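Local coordinates for protein neurotoxin (Clostridium botulinum, PDB 1ZB7) that acts as a zinc endopeptidase that cleaves the synaptobrevins VAMP1, VAMP2 and VAMP3 once it has reached the host cytosol, at residues M21-N26 against G31-A36; K140-I143 against D149-K152. All coordinates share one frame; numbering follows the deposited sequence.

Contact 1. Residues M21-N26 against G31-A36; sequences MMEPFN and GTYYKA
Glu-23 lays its CB squarely on the ring of Tyr-33, 3.5 Å from the ring centroid and 14° off the normal, a CH-pi contact. With CG anti to the backbone N (chi1 -156°), the glutamate chain continues past the ring, and its CG comes to 3.2 Å from Thr-32 O; OE1 is taken by Asn-139 ND2 in a hydrogen bond. Next to this pair the backbones join as an antiparallel ladder: Met-22 and Tyr-34 form a hydrogen-bonded pair, Met-22 N to Tyr-34 O and Tyr-34 N to Met-22 O, each 2.9 Å. Packing is close both at the Glu-23 and Tyr-33 pair and on the face of Met-22, Tyr-34 and Ala-36. There Met-22 bends at chi2 and chi3 and closes its CE on Ala-36 CB at 3.5 Å, while Pro-24 CD meets the edge of the Tyr-34 ring at CD2, 3.8 Å away. Phe-25 brings CE2 to Tyr-34 CE2 at a looser 4.1 Å. The side carrying Met-21 and Lys-35 is more open. Met-21 curls over the neighbouring strand, its SD 3.8 Å from Lys-35 CB and its CE close to Tyr-33 O, whereas Lys-35 runs out extended to the backbone oxygens of Tyr-10 and Asp-12. Thr-32, turned away from 21-26, is the exposed member. This beta hairpin of strands 19-23 and 34-38 sits inside the mixed sheet, flanked by strands 137-142 and 43-46; Met-22 and Ala-36 pack on Trp-44, and Met-22 and Pro-24 reach Ile-159 of strand 158-161.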
# COMPACT_ATOMS: atom_id res chain seq x y z
N MET A 21 33.25 15.19 23.53
CA MET A 21 31.99 15.53 24.18
C MET A 21 31.21 16.49 23.30
O MET A 21 31.73 17.49 22.86
CB MET A 21 32.23 16.13 25.56
CG MET A 21 32.92 15.16 26.56
SD MET A 21 32.16 13.51 26.73
CE MET A 21 30.74 13.86 27.77
N MET A 22 29.98 16.14 23.02
CA MET A 22 29.18 16.90 22.11
C MET A 22 27.74 17.04 22.58
O MET A 22 27.22 16.19 23.24
CB MET A 22 29.22 16.32 20.67
CG MET A 22 28.60 14.98 20.52
SD MET A 22 27.78 14.63 18.99
CE MET A 22 29.16 14.57 17.81
N GLU A 23 27.14 18.15 22.21
CA GLU A 23 25.79 18.47 22.57
C GLU A 23 25.05 18.69 21.25
O GLU A 23 25.16 19.71 20.64
CB GLU A 23 25.86 19.68 23.47
CG GLU A 23 24.73 19.86 24.37
CD GLU A 23 23.70 20.69 23.73
OE1 GLU A 23 23.86 21.95 23.84
OE2 GLU A 23 22.78 20.07 23.10
N PRO A 24 24.38 17.66 20.74
CA PRO A 24 23.79 17.71 19.38
C PRO A 24 22.36 18.24 19.20
O PRO A 24 21.86 18.24 18.11
CB PRO A 24 23.79 16.25 18.97
CG PRO A 24 23.73 15.47 20.28
CD PRO A 24 24.18 16.35 21.39
N PHE A 25 21.71 18.64 20.27
CA PHE A 25 20.33 19.12 20.23
C PHE A 25 20.52 20.52 20.69
O PHE A 25 21.19 20.73 21.70
CB PHE A 25 19.43 18.31 21.19
CG PHE A 25 19.54 16.83 20.98
CD1 PHE A 25 19.20 16.26 19.74
CD2 PHE A 25 20.01 15.98 22.00
CE1 PHE A 25 19.33 14.91 19.51
CE2 PHE A 25 20.12 14.58 21.78
CZ PHE A 25 19.80 14.06 20.53
N ASN A 26 20.05 21.50 19.98
CA ASN A 26 20.46 22.88 20.35
C ASN A 26 19.85 23.41 21.72
O ASN A 26 19.07 22.73 22.39
CB ASN A 26 20.34 23.80 19.13
CG ASN A 26 20.97 23.16 17.88
OD1 ASN A 26 20.35 22.28 17.25
ND2 ASN A 26 22.21 23.53 17.55
N GLY A 31 22.83 22.31 28.23
CA GLY A 31 22.29 21.02 27.86
C GLY A 31 23.23 19.86 28.19
O GLY A 31 24.25 20.04 28.83
N THR A 32 22.85 18.67 27.75
CA THR A 32 23.56 17.43 28.07
C THR A 32 24.61 17.06 27.00
O THR A 32 24.32 16.99 25.83
CB THR A 32 22.53 16.31 28.26
OG1 THR A 32 21.66 16.69 29.33
CG2 THR A 32 23.18 14.94 28.60
N TYR A 33 25.84 16.83 27.43
CA TYR A 33 26.92 16.40 26.55
C TYR A 33 27.22 14.91 26.62
O TYR A 33 27.28 14.33 27.68
CB TYR A 33 28.22 17.15 26.87
CG TYR A 33 28.25 18.58 26.39
CD1 TYR A 33 28.91 18.92 25.22
CD2 TYR A 33 27.58 19.57 27.09
CE1 TYR A 33 28.97 20.17 24.78
CE2 TYR A 33 27.62 20.87 26.65
CZ TYR A 33 28.30 21.17 25.48
OH TYR A 33 28.35 22.44 24.99
N TYR A 34 27.54 14.34 25.46
CA TYR A 34 27.75 12.93 25.26
C TYR A 34 29.08 12.64 24.59
O TYR A 34 29.55 13.42 23.77
CB TYR A 34 26.67 12.38 24.31
CG TYR A 34 25.25 12.66 24.71
CD1 TYR A 34 24.62 11.91 25.72
CD2 TYR A 34 24.51 13.64 24.07
CE1 TYR A 34 23.34 12.16 26.08
CE2 TYR A 34 23.21 13.90 24.42
CZ TYR A 34 22.63 13.16 25.42
OH TYR A 34 21.31 13.41 25.74
N LYS A 35 29.59 11.44 24.85
CA LYS A 35 30.87 10.97 24.32
C LYS A 35 30.61 10.43 22.93
O LYS A 35 29.74 9.64 22.75
CB LYS A 35 31.55 10.00 25.28
CG LYS A 35 32.85 9.40 24.74
CD LYS A 35 33.67 8.65 25.77
CE LYS A 35 35.03 8.36 25.28
NZ LYS A 35 35.83 7.59 26.20
N ALA A 36 31.28 11.00 21.91
CA ALA A 36 31.07 10.66 20.51
C ALA A 36 32.38 10.31 19.77
O ALA A 36 33.43 10.70 20.18
CB ALA A 36 30.20 11.86 19.76

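Contact 2. Residues K140-I143 against D149-K152; sequences KKII and DQIK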
# COMPACT_ATOMS: atom_id res chain seq x y z
N LYS A 140 30.51 21.45 20.60
CA LYS A 140 31.57 20.56 21.01
C LYS A 140 32.29 21.19 22.22
O LYS A 140 32.55 22.41 22.28
CB LYS A 140 32.54 20.41 19.82
CG LYS A 140 34.02 20.07 20.14
CD LYS A 140 34.85 20.01 18.78
CE LYS A 140 36.14 19.24 18.98
NZ LYS A 140 37.17 19.65 17.93
N LYS A 141 32.69 20.37 23.16
CA LYS A 141 33.36 20.85 24.34
C LYS A 141 34.78 20.37 24.30
O LYS A 141 35.00 19.15 24.35
CB LYS A 141 32.65 20.31 25.56
CG LYS A 141 32.80 21.10 26.76
CD LYS A 141 32.24 20.36 27.96
CE LYS A 141 30.84 20.82 28.36
NZ LYS A 141 30.62 20.33 29.76
N ILE A 142 35.73 21.30 24.27
CA ILE A 142 37.17 21.03 24.30
C ILE A 142 37.55 20.80 25.75
O ILE A 142 37.47 21.71 26.53
CB ILE A 142 38.02 22.24 23.74
CG1 ILE A 142 37.59 22.69 22.34
CG2 ILE A 142 39.48 21.91 23.72
CD1 ILE A 142 37.79 21.63 21.24
N ILE A 143 37.95 19.59 26.11
CA ILE A 143 38.27 19.25 27.47
C ILE A 143 39.75 19.40 27.71
O ILE A 143 40.54 18.61 27.20
CB ILE A 143 37.89 17.77 27.85
CG1 ILE A 143 36.40 17.44 27.57
CG2 ILE A 143 38.29 17.47 29.37
CD1 ILE A 143 35.39 17.90 28.63
N ASP A 149 36.53 24.50 30.42
CA ASP A 149 36.27 23.88 29.12
C ASP A 149 35.56 24.81 28.14
O ASP A 149 34.55 25.42 28.49
CB ASP A 149 35.51 22.58 29.32
CG ASP A 149 36.35 21.52 30.04
OD1 ASP A 149 37.63 21.67 30.12
OD2 ASP A 149 35.74 20.54 30.52
N GLN A 150 36.11 24.93 26.93
CA GLN A 150 35.58 25.84 25.94
C GLN A 150 34.53 25.14 25.10
O GLN A 150 34.65 23.96 24.84
CB GLN A 150 36.68 26.36 25.01
CG GLN A 150 38.08 26.48 25.65
CD GLN A 150 39.12 26.75 24.60
OE1 GLN A 150 38.82 27.43 23.61
NE2 GLN A 150 40.35 26.20 24.76
N ILE A 151 33.52 25.90 24.68
CA ILE A 151 32.44 25.45 23.82
C ILE A 151 32.66 26.03 22.41
O ILE A 151 32.67 27.21 22.21
CB ILE A 151 31.04 25.88 24.36
CG1 ILE A 151 30.87 25.58 25.85
CG2 ILE A 151 29.93 25.25 23.59
CD1 ILE A 151 30.94 24.17 26.23
N LYS A 152 32.82 25.16 21.43
CA LYS A 152 33.17 25.52 20.04
C LYS A 152 32.11 24.90 19.10
O LYS A 152 31.51 23.87 19.40
CB LYS A 152 34.60 25.01 19.76
CG LYS A 152 35.70 25.97 20.36
CD LYS A 152 36.62 26.61 19.25
CE LYS A 152 37.13 28.01 19.55
NZ LYS A 152 38.52 28.02 20.18
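Lys-140 O receives the N-H of Lys-152, with Lys-152 N 2.9 Å from Lys-140 O and an angle of 172° at the hydrogen, and the CA of Ile-151 adds a weaker CA-H...O contact to the same oxygen. The return bond, Lys-140 N to Lys-152 O, is also 2.9 Å, so the two lysines make a closed antiparallel hydrogen-bonded pair. One step along, Lys-141 and Ile-151 form the non-hydrogen-bonded pair, and beyond them Ile-142 N reaches Gln-150 O at 2.9 Å.

Lys-141 and Ile-151 project from the same face and run alongside each other in the same direction. The touching atoms are Lys-141 CG and the far methyl of Ile-151, CD1, 3.6 Å apart; a bend at chi3 (-100°) keeps the lysine CE within 4.0 Å of that CD1. The ammonium end is engaged by the Tyr-33 ring in a cation-pi interaction, and its NZ stays 5.2 Å from Asp-149 OD2, so any attraction there is probably only long-range. Asp-149 instead sets its CB 3.5 Å from Ile-142 O and its OD2 against Ile-143 CD1, while OD1 accepts the backbone N-H of Gln-144, which ties the carboxylate, standing just after the connecting loop, back to the loop's first residue. On the other face Lys-140 and Lys-152 turn their amines off from the partner strand; Lys-140 NZ is held by Asn-16 O, and Lys-152 NZ makes a weak bond to Gln-150 OE1. With 150-155 outermost in the mixed sheet of this chain, the pairing is that of a surface beta hairpin at the sheet's margin in the clostridial neurotoxin protease fold.

From the N terminus, contact 1 comes first, pairing 21-26 with 31-36 and closing a loop of four intervening residues. Contact 2 opens about a hundred residues later, joining 140-143 to 149-152 around a five-residue loop. The two are in series, neither nested nor crossed, yet their centres lie about 11 Å apart because strands 19-23 and 137-142 are neighbours in one sheet. Met-21 O and Lys-141 N, 3.1 Å apart, probably share a hydrogen bond at that seam, and Tyr-33 OH packs on Ile-151 CD1 at 3.3 Å. Two local hairpins are thus joined into the consecutive antiparallel strands 150-155, 137-142, 19-23 and 34-38.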